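Local coordinates for protein carbohydrate binding family 6 (Clostridium thermocellum, PDB 5A8C) that hydrolyses alpha-L-arabinofuranosidic linkages as a family 43 glycoside hydrolase, probably releasing terminal arabinofuranose units from plant cell-wall polysaccharides, at residues Thr149-Gln153 / Gly199-Thr203; Gly171-Met175 / Val187-Asn192; Ala206-Ala212 / Phe224-Phe230; Ala234-Glu238 / Asn266-Ala270. All blocks are in the same frame, centred on the assembly; numbering follows the deposited sequence. Where two conformers were deposited one is given.

Contact 1: Thr149-Gln153 / Gly199-Thr203; sequences TPGVQ and GSAMT
Pro-150 and Ala-201 meet through the backbone: Ala-201 N donates to Pro-150 O at 2.8 Å, a fairly straight bond (164°). The methyl of Ala-201 points at the loop, its CB 3.6 Å from that same Pro-150 O, and reaches CG2 of Val-152 at 4.2 Å. Val-152 starts out away from the strand, yet with CG1 anti to the backbone N (chi1 174°) its other branch, CG2, is the one that meets the alanine. The contact lays the loop between strands 124-129 and 164-167 of this five-bladed beta-propeller against strand 200-204, which is itself bonded to strand 185-190 through the backbones of Met-202 and Val-187. Gly-151 CA approaches Ala-201 O to 3.4 Å in a CA-H...O contact, and Ser-200 CA makes a similar but more bent one to Pro-150 O. Pro-150 CB lies 3.4 Å from Ser-200 OG, but only in one of the two conformers modelled for that serine, which leaves this touch doubtful. Within the loop, Val-152 N is bonded back to Thr-149 O. Trp-147 and Leu-160 pack on the Val-152 side chain, and Arg-186 NE donates to Val-152 O.

Contact 2: Gly171-Met175 / Val187-Asn192; sequences GQAYM and VIKLGN
Met-175 and Ile-188 form a hydrogen-bonded antiparallel pair in the beta hairpin of strands 173-178 and 185-190, which lies within one sheet of the five-bladed propeller. Met-175 N gives a nearly straight bond to Ile-188 O (2.8 Å, 173°), and Ile-188 N returns one to Met-175 O. Toward the open end of the hairpin the pattern changes. Leu-190 N still donates to Ala-173 O, but the same oxygen also accepts Gln-172 NE2. That second bond comes from the residue just before: the bend of Gln-172 at chi2 (62°) brings NE2 round to Ala-173 O, 3.0 Å away, with the acceptor close to the amide plane. Ala-173 N does not reach Leu-190 O directly; a water accepts its N-H instead (2.9 Å), sitting 2.8 Å from Leu-190 O and equally close to Asn-192 OD1. Gly-171 O lies near Asn-192 OD1, two acceptors side by side, and Arg-109 NH2 supplies Gly-171 O with a donor. On the sheet face of Tyr-174 and Lys-189 the two side chains run alongside each other, pointing the same way, with Lys-189 CG 3.9 Å from Tyr-174 CE2. The Gln-172 amide crosses the lysine stem, and Gln-172 CG rests over one face of the tyrosine ring, 3.5 Å above its plane and offset toward the rim.

Contact 3: Ala206-Ala212 / Phe224-Phe230; sequences APRFFEA and FSYASDF
Tyr-226 is gripped at both its face and its hydroxyl. The methyl of Ala-206 sits over one face of the ring in a CH-pi contact, CB 4.1 Å from the centroid. With CG between the backbone N and carbonyl carbon (chi1 61°), the ring is turned so that Tyr-226 OH donates to Pro-207 O at 2.7 Å, in the carbonyl plane and on a lone pair. Tyr-226 CB lies at the edge of the Phe-209 ring, 3.6 Å from CD1, and the two ring planes are inclined at 51°. Phe-209 CE1 in turn meets the edge of Phe-224. Segment 206-212 leads into strand 212-218, outermost in a four-stranded propeller sheet, and pairs antiparallel with its neighbour 221-228; the register slips by one at a classic beta bulge, where Phe-210 and Glu-211 both face Ala-227, whose O accepts the N-H of each. From the bulge itself, Phe-210 offers a ring face to the edge of Phe-230, a T-shaped pair with planes at 77°. Arg-208 crosses Asp-229 at about a right angle, its CB 3.6 Å from OD2, so aliphatic stem rather than guanidinium meets the carboxylate. Arg-208 NH2 forms a salt bridge with Glu-238; NH1 donates to a water that also binds Asp-229 OD1, itself bonded to Ser-231 OG. Glu-211 OE1 is hydrogen-bonded to the amine of a bound Tris, probably from the crystallisation liquor.

Contact 4: Ala234-Glu238 / Asn266-Ala270; sequences ASKIE and NNHHA. With CA (calcium ion), chain B.
No backbone hydrogen bond joins the two segments, which come no closer than 6.2 Å between the CA atoms of Ser-235 and Asn-267, so side chains bridge the gap. The contact sets the start of strand 237-242, an inner strand of its four-stranded propeller blade, against the loop that enters the next blade at strand 270-274. Asn-267 stretches across with CG anti to its backbone N (chi1 -163°), and its ND2 donates to Ser-235 O at 3.1 Å. The N-H points almost dead straight at the oxygen, which lies in the amide plane, although the approach is from above the carbonyl plane. Gln-258 NE2 gives Ser-235 O a second donor. A water links Ser-235 OG to Asn-267 N, and the same hydroxyl is bonded to Ser-228 O in the adjacent strand. Ile-237 meets the other segment through both branches. CG2 stands squarely over the centre of the His-269 ring, 3.5 Å from the centroid and only 7° off the normal, a tight CH-pi contact; CD1 reaches Asn-267 O and the ring's ND1. That ND1 is buried and has no polar partner in the model, whereas His-269 NE2 is bonded to Ser-225 OG. Between Asn-267 and His-269, His-268 faces the other way, toward the calcium ion. Its ND1 binds a Tris hydroxyl, and its NE2 coordinates the calcium at 2.5 Å, beside five waters and one further ligand atom; one of those waters donates to His-269 O.

Contacts 1 and 2 share a sheet, contact 2 nested within the chain loop that contact 1 closes. Met-202 N lies 2.8 Å from Val-187 O, probably hydrogen-bonded, and Ile-188 CD1 packs 3.5 Å from Thr-149 CG2. The chain then runs from 199-203 straight on to contact 3, whose centre is about 20 Å from that of contact 1. Contacts 3 and 4 lie side by side, centres about 8 Å apart, in the neighbouring blade: Ala-227 CB packs 3.3 Å from Asn-267 O, and Ala-212 CB 3.4 Å from His-268 CE1. Contact 4 supplies His-268 to the calcium, and both reach the Tris molecule, through Glu-211 and His-268; it probably marks the substrate pocket. Contacts 1 and 2 lie farther out.

Contact 1: Thr149-Gln153 / Gly199-Thr203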
loop_
_atom_site.group_PDB
_atom_site.type_symbol
_atom_site.label_atom_id
_atom_site.label_comp_id
_atom_site.label_asym_id
_atom_site.label_seq_id
_atom_site.Cartn_x
_atom_site.Cartn_y
_atom_site.Cartn_z
ATOM N N THR A 149 19.668 8.303 2.577
ATOM C CA THR A 149 19.340 8.801 1.278
ATOM C C THR A 149 19.219 10.333 1.348
ATOM O O THR A 149 18.546 10.870 2.223
ATOM C CB THR A 149 18.031 8.210 0.818
ATOM O OG1 THR A 149 18.191 6.778 0.703
ATOM C CG2 THR A 149 17.569 8.809 -0.497
ATOM N N PRO A 150 19.833 11.062 0.429
ATOM C CA PRO A 150 19.759 12.524 0.458
ATOM C C PRO A 150 18.339 13.031 0.416
ATOM O O PRO A 150 17.502 12.501 -0.357
ATOM C CB PRO A 150 20.579 12.944 -0.769
ATOM C CG PRO A 150 21.593 11.829 -0.894
ATOM C CD PRO A 150 20.740 10.595 -0.625
ATOM N N GLY A 151 18.046 13.983 1.310
ATOM C CA GLY A 151 16.733 14.604 1.386
ATOM C C GLY A 151 15.792 13.946 2.368
ATOM O O GLY A 151 14.713 14.498 2.636
ATOM N N VAL A 152 16.151 12.792 2.901
ATOM C CA VAL A 152 15.309 12.193 3.928
ATOM C C VAL A 152 15.398 12.936 5.243
ATOM O O VAL A 152 14.414 13.508 5.749
ATOM C CB VAL A 152 15.597 10.707 4.112
ATOM C CG1 VAL A 152 14.830 10.140 5.274
ATOM C CG2 VAL A 152 15.220 9.964 2.838
ATOM N N GLN A 153 16.609 13.001 5.770
ATOM C CA GLN A 153 16.852 13.719 7.020
ATOM C C GLN A 153 17.056 15.179 6.688
ATOM O O GLN A 153 17.499 15.465 5.599
ATOM C CB GLN A 153 18.088 13.143 7.753
ATOM C CG GLN A 153 17.871 11.696 8.140
ATOM C CD GLN A 153 18.871 11.176 9.130
ATOM O OE1 GLN A 153 18.802 11.492 10.328
ATOM N NE2 GLN A 153 19.804 10.361 8.649
ATOM N N GLY A 199 18.541 11.731 -7.789
ATOM C CA GLY A 199 18.448 12.979 -7.034
ATOM C C GLY A 199 18.130 12.728 -5.587
ATOM O O GLY A 199 18.319 11.636 -5.036
ATOM N N SER A 200 17.599 13.746 -4.966
ATOM C CA SER A 200 17.299 13.773 -3.550
ATOM C C SER A 200 15.776 13.622 -3.311
ATOM O O SER A 200 14.961 14.006 -4.139
ATOM C CB SER A 200 17.793 15.075 -2.958
ATOM O OG SER A 200 19.213 15.127 -3.054
ATOM N N ALA A 201 15.462 13.124 -2.138
ATOM C CA ALA A 201 14.064 13.136 -1.690
ATOM C C ALA A 201 13.668 14.584 -1.381
ATOM O O ALA A 201 14.498 15.437 -1.049
ATOM C CB ALA A 201 13.896 12.266 -0.462
ATOM N N MET A 202 12.386 14.819 -1.507
ATOM C CA MET A 202 11.825 16.074 -1.115
ATOM C C MET A 202 10.689 15.836 -0.127
ATOM O O MET A 202 10.151 14.727 -0.015
ATOM C CB MET A 202 11.513 16.924 -2.264
ATOM C CG MET A 202 10.336 16.469 -2.889
ATOM S SD MET A 202 9.679 17.390 -4.303
ATOM C CE MET A 202 10.886 16.789 -5.404
ATOM N N THR A 203 10.321 16.886 0.594
ATOM C CA THR A 203 9.284 16.806 1.598
ATOM C C THR A 203 7.950 17.223 1.083
ATOM O O THR A 203 7.823 18.106 0.226
ATOM C CB THR A 203 9.644 17.720 2.776
ATOM O OG1 THR A 203 9.668 19.105 2.463
ATOM C CG2 THR A 203 10.876 17.153 3.358
#

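Contact 2: Gly171-Met175 / Val187-Asn192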
loop_
_atom_site.group_PDB
_atom_site.type_symbol
_atom_site.label_atom_id
_atom_site.label_comp_id
_atom_site.label_asym_id
_atom_site.label_seq_id
_atom_site.Cartn_x
_atom_site.Cartn_y
_atom_site.Cartn_z
ATOM N N GLY A 171 6.981 9.619 -17.995
ATOM C CA GLY A 171 7.927 8.554 -17.798
ATOM C C GLY A 171 8.741 8.655 -16.529
ATOM O O GLY A 171 9.607 7.794 -16.322
ATOM N N GLN A 172 8.432 9.607 -15.660
ATOM C CA GLN A 172 9.148 9.708 -14.384
ATOM C C GLN A 172 8.402 8.897 -13.321
ATOM O O GLN A 172 7.237 9.158 -13.039
ATOM C CB GLN A 172 9.266 11.174 -13.931
ATOM C CG GLN A 172 10.099 11.323 -12.656
ATOM C CD GLN A 172 11.502 10.868 -12.864
ATOM O OE1 GLN A 172 12.252 11.541 -13.615
ATOM N NE2 GLN A 172 11.903 9.775 -12.252
ATOM N N ALA A 173 9.103 7.953 -12.724
ATOM C CA ALA A 173 8.616 7.241 -11.541
ATOM C C ALA A 173 9.001 7.998 -10.284
ATOM O O ALA A 173 10.081 8.622 -10.180
ATOM C CB ALA A 173 9.207 5.839 -11.486
ATOM N N TYR A 174 8.128 7.902 -9.296
ATOM C CA TYR A 174 8.254 8.512 -7.985
ATOM C C TYR A 174 7.924 7.502 -6.924
ATOM O O TYR A 174 6.972 6.743 -7.081
ATOM C CB TYR A 174 7.300 9.678 -7.818
ATOM C CG TYR A 174 7.496 10.830 -8.794
ATOM C CD1 TYR A 174 6.834 10.857 -10.014
ATOM C CD2 TYR A 174 8.318 11.912 -8.486
ATOM C CE1 TYR A 174 6.964 11.907 -10.885
ATOM C CE2 TYR A 174 8.451 12.971 -9.369
ATOM C CZ TYR A 174 7.769 12.972 -10.554
ATOM O OH TYR A 174 7.921 14.045 -11.418
ATOM N N MET A 175 8.661 7.519 -5.817
ATOM C CA MET A 175 8.324 6.777 -4.599
ATOM C C MET A 175 7.956 7.763 -3.506
ATOM O O MET A 175 8.821 8.551 -3.108
ATOM C CB MET A 175 9.429 5.881 -4.142
ATOM C CG MET A 175 9.074 5.132 -2.857
ATOM S SD MET A 175 10.409 4.327 -1.968
ATOM C CE MET A 175 10.573 3.018 -3.101
ATOM N N VAL A 187 9.164 12.173 -0.977
ATOM C CA VAL A 187 9.024 11.624 -2.309
ATOM C C VAL A 187 10.364 11.735 -3.014
ATOM O O VAL A 187 11.040 12.763 -2.944
ATOM C CB VAL A 187 7.863 12.274 -3.103
ATOM C CG1 VAL A 187 7.998 13.804 -3.213
ATOM C CG2 VAL A 187 7.699 11.646 -4.457
ATOM N N ILE A 188 10.766 10.679 -3.693
ATOM C CA ILE A 188 12.021 10.645 -4.437
ATOM C C ILE A 188 11.780 10.076 -5.822
ATOM O O ILE A 188 10.954 9.178 -6.010
ATOM C CB ILE A 188 13.097 9.860 -3.679
ATOM C CG1 ILE A 188 14.520 10.115 -4.263
ATOM C CG2 ILE A 188 12.782 8.367 -3.593
ATOM C CD1 ILE A 188 15.628 9.657 -3.343
ATOM N N LYS A 189 12.474 10.608 -6.822
ATOM C CA LYS A 189 12.456 10.005 -8.139
ATOM C C LYS A 189 13.178 8.684 -8.177
ATOM O O LYS A 189 14.213 8.502 -7.551
ATOM C CB LYS A 189 13.093 10.979 -9.146
ATOM C CG LYS A 189 12.278 12.197 -9.343
ATOM C CD LYS A 189 12.912 13.153 -10.372
ATOM C CE LYS A 189 14.311 13.699 -10.036
ATOM N NZ LYS A 189 14.362 14.547 -8.804
ATOM N N LEU A 190 12.606 7.735 -8.943
ATOM C CA LEU A 190 13.284 6.494 -9.294
ATOM C C LEU A 190 13.734 6.532 -10.725
ATOM O O LEU A 190 13.072 7.120 -11.589
ATOM C CB LEU A 190 12.379 5.276 -9.073
ATOM C CG LEU A 190 11.763 5.109 -7.679
ATOM C CD1 LEU A 190 10.989 3.822 -7.623
ATOM C CD2 LEU A 190 12.794 5.211 -6.596
ATOM N N GLY A 191 14.854 5.868 -11.011
ATOM C CA GLY A 191 15.265 5.702 -12.378
ATOM C C GLY A 191 14.305 4.842 -13.168
ATOM O O GLY A 191 13.486 4.084 -12.609
ATOM N N ASN A 192 14.435 4.898 -14.497
ATOM C CA ASN A 192 13.551 4.100 -15.352
ATOM C C ASN A 192 13.733 2.597 -15.096
ATOM O O ASN A 192 12.791 1.845 -15.353
ATOM C CB ASN A 192 13.770 4.400 -16.825
ATOM C CG ASN A 192 13.226 5.782 -17.242
ATOM O OD1 ASN A 192 12.544 6.466 -16.468
ATOM N ND2 ASN A 192 13.514 6.168 -18.454
HETATM O O HOH W 1 11.500 6.697 -13.853
#

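Contact 3: Ala206-Ala212 / Phe224-Phe230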
loop_
_atom_site.group_PDB
_atom_site.type_symbol
_atom_site.label_atom_id
_atom_site.label_comp_id
_atom_site.label_asym_id
_atom_site.label_seq_id
_atom_site.Cartn_x
_atom_site.Cartn_y
_atom_site.Cartn_z
ATOM N N ALA A 206 0.802 16.678 4.615
ATOM C CA ALA A 206 -0.639 16.380 4.522
ATOM C C ALA A 206 -1.194 16.381 5.924
ATOM O O ALA A 206 -0.573 15.870 6.848
ATOM C CB ALA A 206 -0.903 15.002 3.879
ATOM N N PRO A 207 -2.423 16.900 6.110
ATOM C CA PRO A 207 -2.965 17.011 7.441
ATOM C C PRO A 207 -3.029 15.648 8.137
ATOM O O PRO A 207 -3.613 14.685 7.619
ATOM C CB PRO A 207 -4.366 17.583 7.199
ATOM C CG PRO A 207 -4.322 18.237 5.907
ATOM C CD PRO A 207 -3.322 17.513 5.096
ATOM N N ARG A 208 -2.471 15.568 9.329
ATOM C CA ARG A 208 -2.592 14.407 10.169
ATOM C C ARG A 208 -1.986 13.137 9.535
ATOM O O ARG A 208 -2.402 12.020 9.856
ATOM C CB ARG A 208 -4.057 14.214 10.623
ATOM C CG ARG A 208 -4.514 15.384 11.496
ATOM C CD ARG A 208 -6.031 15.519 11.631
ATOM N NE ARG A 208 -6.660 15.876 10.366
ATOM C CZ ARG A 208 -7.288 15.015 9.576
ATOM N NH1 ARG A 208 -7.381 13.716 9.872
ATOM N NH2 ARG A 208 -7.763 15.476 8.438
ATOM N N PHE A 209 -1.034 13.293 8.636
ATOM C CA PHE A 209 -0.457 12.129 7.973
ATOM C C PHE A 209 0.132 11.148 8.979
ATOM O O PHE A 209 0.927 11.542 9.864
ATOM C CB PHE A 209 0.681 12.585 7.011
ATOM C CG PHE A 209 1.378 11.456 6.342
ATOM C CD1 PHE A 209 0.759 10.747 5.306
ATOM C CD2 PHE A 209 2.633 11.055 6.740
ATOM C CE1 PHE A 209 1.400 9.684 4.686
ATOM C CE2 PHE A 209 3.276 10.016 6.118
ATOM C CZ PHE A 209 2.652 9.303 5.111
ATOM N N PHE A 210 -0.175 9.858 8.783
ATOM C CA PHE A 210 0.299 8.820 9.675
ATOM C C PHE A 210 1.073 7.742 8.952
ATOM O O PHE A 210 2.170 7.382 9.382
ATOM C CB PHE A 210 -0.896 8.243 10.477
ATOM C CG PHE A 210 -0.553 7.399 11.640
ATOM C CD1 PHE A 210 0.067 7.937 12.776
ATOM C CD2 PHE A 210 -0.901 6.052 11.658
ATOM C CE1 PHE A 210 0.310 7.151 13.901
ATOM C CE2 PHE A 210 -0.627 5.238 12.767
ATOM C CZ PHE A 210 -0.057 5.807 13.876
ATOM N N GLU A 211 0.479 7.150 7.914
ATOM C CA GLU A 211 1.219 6.118 7.168
ATOM C C GLU A 211 0.477 5.898 5.822
ATOM O O GLU A 211 -0.435 6.656 5.502
ATOM C CB GLU A 211 1.416 4.837 8.013
ATOM C CG GLU A 211 0.106 4.255 8.386
ATOM C CD GLU A 211 0.124 3.231 9.604
ATOM O OE1 GLU A 211 1.176 2.675 10.042
ATOM O OE2 GLU A 211 -1.036 2.882 9.941
ATOM N N ALA A 212 0.931 4.908 5.060
ATOM C CA ALA A 212 0.157 4.470 3.882
ATOM C C ALA A 212 0.128 5.453 2.717
ATOM O O ALA A 212 -0.838 5.442 1.943
ATOM C CB ALA A 212 -1.242 3.968 4.236
ATOM N N PHE A 224 -3.020 12.350 -3.755
ATOM C CA PHE A 224 -2.193 11.835 -2.686
ATOM C C PHE A 224 -3.140 11.372 -1.580
ATOM O O PHE A 224 -3.836 12.175 -0.973
ATOM C CB PHE A 224 -1.238 12.901 -2.137
ATOM C CG PHE A 224 -0.393 12.357 -1.024
ATOM C CD1 PHE A 224 0.801 11.697 -1.332
ATOM C CD2 PHE A 224 -0.765 12.448 0.289
ATOM C CE1 PHE A 224 1.570 11.171 -0.309
ATOM C CE2 PHE A 224 0.011 11.881 1.293
ATOM C CZ PHE A 224 1.182 11.247 0.972
ATOM N N SER A 225 -3.196 10.058 -1.383
ATOM C CA SER A 225 -4.064 9.469 -0.351
ATOM C C SER A 225 -3.206 8.803 0.719
ATOM O O SER A 225 -2.031 8.470 0.469
ATOM C CB SER A 225 -5.104 8.551 -0.962
ATOM O OG SER A 225 -4.518 7.494 -1.693
ATOM N N TYR A 226 -3.762 8.636 1.901
ATOM C CA TYR A 226 -2.956 8.245 3.039
ATOM C C TYR A 226 -3.842 7.843 4.194
ATOM O O TYR A 226 -5.053 8.179 4.212
ATOM C CB TYR A 226 -2.033 9.377 3.473
ATOM C CG TYR A 226 -2.736 10.643 3.908
ATOM C CD1 TYR A 226 -3.212 11.562 2.981
ATOM C CD2 TYR A 226 -2.937 10.920 5.245
ATOM C CE1 TYR A 226 -3.841 12.724 3.386
ATOM C CE2 TYR A 226 -3.563 12.087 5.674
ATOM C CZ TYR A 226 -4.013 13.003 4.734
ATOM O OH TYR A 226 -4.581 14.215 5.105
ATOM N N ALA A 227 -3.272 7.170 5.177
ATOM C CA ALA A 227 -3.938 6.914 6.436
ATOM C C ALA A 227 -3.610 8.037 7.419
ATOM O O ALA A 227 -2.433 8.378 7.623
ATOM C CB ALA A 227 -3.540 5.567 7.006
ATOM N N SER A 228 -4.658 8.582 8.021
ATOM C CA SER A 228 -4.488 9.673 9.020
ATOM C C SER A 228 -4.200 9.090 10.381
ATOM O O SER A 228 -4.317 7.893 10.648
ATOM C CB SER A 228 -5.670 10.602 9.006
ATOM O OG SER A 228 -6.827 9.933 9.407
ATOM N N ASP A 229 -3.782 10.011 11.283
ATOM C CA ASP A 229 -3.418 9.624 12.628
ATOM C C ASP A 229 -4.679 9.398 13.505
ATOM O O ASP A 229 -5.788 9.368 13.018
ATOM C CB ASP A 229 -2.418 10.616 13.155
ATOM C CG ASP A 229 -2.968 12.018 13.382
ATOM O OD1 ASP A 229 -4.193 12.172 13.580
ATOM O OD2 ASP A 229 -2.123 12.966 13.352
ATOM N N PHE A 230 -4.434 9.216 14.781
ATOM C CA PHE A 230 -5.478 8.915 15.762
ATOM C C PHE A 230 -5.875 10.161 16.587
ATOM O O PHE A 230 -6.432 10.054 17.658
ATOM C CB PHE A 230 -5.072 7.715 16.604
ATOM C CG PHE A 230 -5.095 6.392 15.820
ATOM C CD1 PHE A 230 -4.062 6.049 14.979
ATOM C CD2 PHE A 230 -6.183 5.544 15.876
ATOM C CE1 PHE A 230 -4.088 4.859 14.241
ATOM C CE2 PHE A 230 -6.217 4.361 15.147
ATOM C CZ PHE A 230 -5.167 4.011 14.326
HETATM O O HOH W 2 -6.570 12.149 11.948
HETATM O O HOH W 3 0.410 12.675 12.385
#

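Contact 4: Ala234-Glu238 / Asn266-Ala270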
loop_
_atom_site.group_PDB
_atom_site.type_symbol
_atom_site.label_atom_id
_atom_site.label_comp_id
_atom_site.label_asym_id
_atom_site.label_seq_id
_atom_site.Cartn_x
_atom_site.Cartn_y
_atom_site.Cartn_z
ATOM N N ALA A 234 -10.352 7.613 15.127
ATOM C CA ALA A 234 -9.568 6.536 14.544
ATOM C C ALA A 234 -9.085 6.883 13.138
ATOM O O ALA A 234 -9.678 7.701 12.429
ATOM C CB ALA A 234 -10.386 5.274 14.552
ATOM N N SER A 235 -8.015 6.227 12.702
ATOM C CA SER A 235 -7.414 6.476 11.411
ATOM C C SER A 235 -8.413 6.284 10.258
ATOM O O SER A 235 -9.118 5.268 10.197
ATOM C CB SER A 235 -6.253 5.516 11.230
ATOM O OG SER A 235 -5.609 5.657 9.975
ATOM N N LYS A 236 -8.421 7.236 9.342
ATOM C CA LYS A 236 -9.222 7.194 8.117
ATOM C C LYS A 236 -8.307 7.274 6.922
ATOM O O LYS A 236 -7.191 7.836 7.031
ATOM C CB LYS A 236 -10.285 8.266 8.102
ATOM C CG LYS A 236 -11.308 8.156 9.215
ATOM C CD LYS A 236 -12.435 9.134 9.160
ATOM C CE LYS A 236 -13.434 8.954 10.293
ATOM N NZ LYS A 236 -14.545 9.941 10.241
ATOM N N ILE A 237 -8.765 6.849 5.772
ATOM C CA ILE A 237 -8.061 7.076 4.514
ATOM C C ILE A 237 -8.544 8.421 3.981
ATOM O O ILE A 237 -9.740 8.588 3.705
ATOM C CB ILE A 237 -8.288 5.961 3.494
ATOM C CG1 ILE A 237 -7.992 4.586 4.055
ATOM C CG2 ILE A 237 -7.476 6.263 2.233
ATOM C CD1 ILE A 237 -6.604 4.398 4.680
ATOM N N GLU A 238 -7.619 9.364 3.904
ATOM C CA GLU A 238 -7.913 10.738 3.508
ATOM C C GLU A 238 -7.062 11.094 2.316
ATOM O O GLU A 238 -6.223 10.310 1.873
ATOM C CB GLU A 238 -7.735 11.680 4.687
ATOM C CG GLU A 238 -8.450 11.130 5.934
ATOM C CD GLU A 238 -8.626 12.080 7.097
ATOM O OE1 GLU A 238 -8.818 13.298 6.867
ATOM O OE2 GLU A 238 -8.630 11.623 8.235
ATOM N N ASN A 266 -5.511 0.108 12.737
ATOM C CA ASN A 266 -4.992 0.699 11.533
ATOM C C ASN A 266 -5.812 0.383 10.298
ATOM O O ASN A 266 -6.596 -0.582 10.217
ATOM C CB ASN A 266 -3.502 0.418 11.353
ATOM C CG ASN A 266 -3.141 -1.045 11.416
ATOM O OD1 ASN A 266 -3.934 -1.926 11.012
ATOM N ND2 ASN A 266 -1.981 -1.336 11.979
ATOM N N ASN A 267 -5.615 1.238 9.296
ATOM C CA ASN A 267 -6.438 1.340 8.095
ATOM C C ASN A 267 -5.473 1.591 6.934
ATOM O O ASN A 267 -4.657 2.514 7.062
ATOM C CB ASN A 267 -7.424 2.504 8.314
ATOM C CG ASN A 267 -8.634 2.561 7.410
ATOM O OD1 ASN A 267 -8.791 1.803 6.450
ATOM N ND2 ASN A 267 -9.536 3.498 7.741
ATOM N N HIS A 268 -5.463 0.761 5.887
ATOM C CA HIS A 268 -4.443 0.876 4.845
ATOM C C HIS A 268 -5.044 0.439 3.526
ATOM O O HIS A 268 -5.742 -0.555 3.457
ATOM C CB HIS A 268 -3.265 -0.023 5.190
ATOM C CG HIS A 268 -1.977 0.295 4.443
ATOM N ND1 HIS A 268 -0.844 0.677 5.118
ATOM C CD2 HIS A 268 -1.635 0.261 3.126
ATOM C CE1 HIS A 268 0.116 0.868 4.204
ATOM N NE2 HIS A 268 -0.332 0.657 3.001
ATOM N N HIS A 269 -4.790 1.190 2.482
ATOM C CA HIS A 269 -5.503 1.025 1.218
ATOM C C HIS A 269 -4.624 1.115 -0.022
ATOM O O HIS A 269 -3.462 1.594 0.007
ATOM C CB HIS A 269 -6.491 2.265 1.150
ATOM C CG HIS A 269 -5.755 3.530 0.882
ATOM N ND1 HIS A 269 -4.715 3.964 1.681
ATOM C CD2 HIS A 269 -5.750 4.304 -0.245
ATOM C CE1 HIS A 269 -4.135 4.982 1.053
ATOM N NE2 HIS A 269 -4.773 5.253 -0.088
ATOM N N ALA A 270 -5.267 0.803 -1.144
ATOM C CA ALA A 270 -4.755 1.154 -2.479
ATOM C C ALA A 270 -5.988 1.480 -3.327
ATOM O O ALA A 270 -7.069 0.962 -3.118
ATOM C CB ALA A 270 -3.911 0.092 -3.112
HETATM CA CA CA B . 0.645 1.076 0.743
HETATM O O HOH W 4 -3.843 3.428 10.252
HETATM O O HOH W 5 -1.091 2.842 0.758
HETATM O O HOH W 6 3.025 0.702 1.275
HETATM O O HOH W 7 0.843 -1.341 0.910
HETATM O O HOH W 8 1.776 3.181 1.244
HETATM O O HOH W 9 1.562 1.469 -1.411
#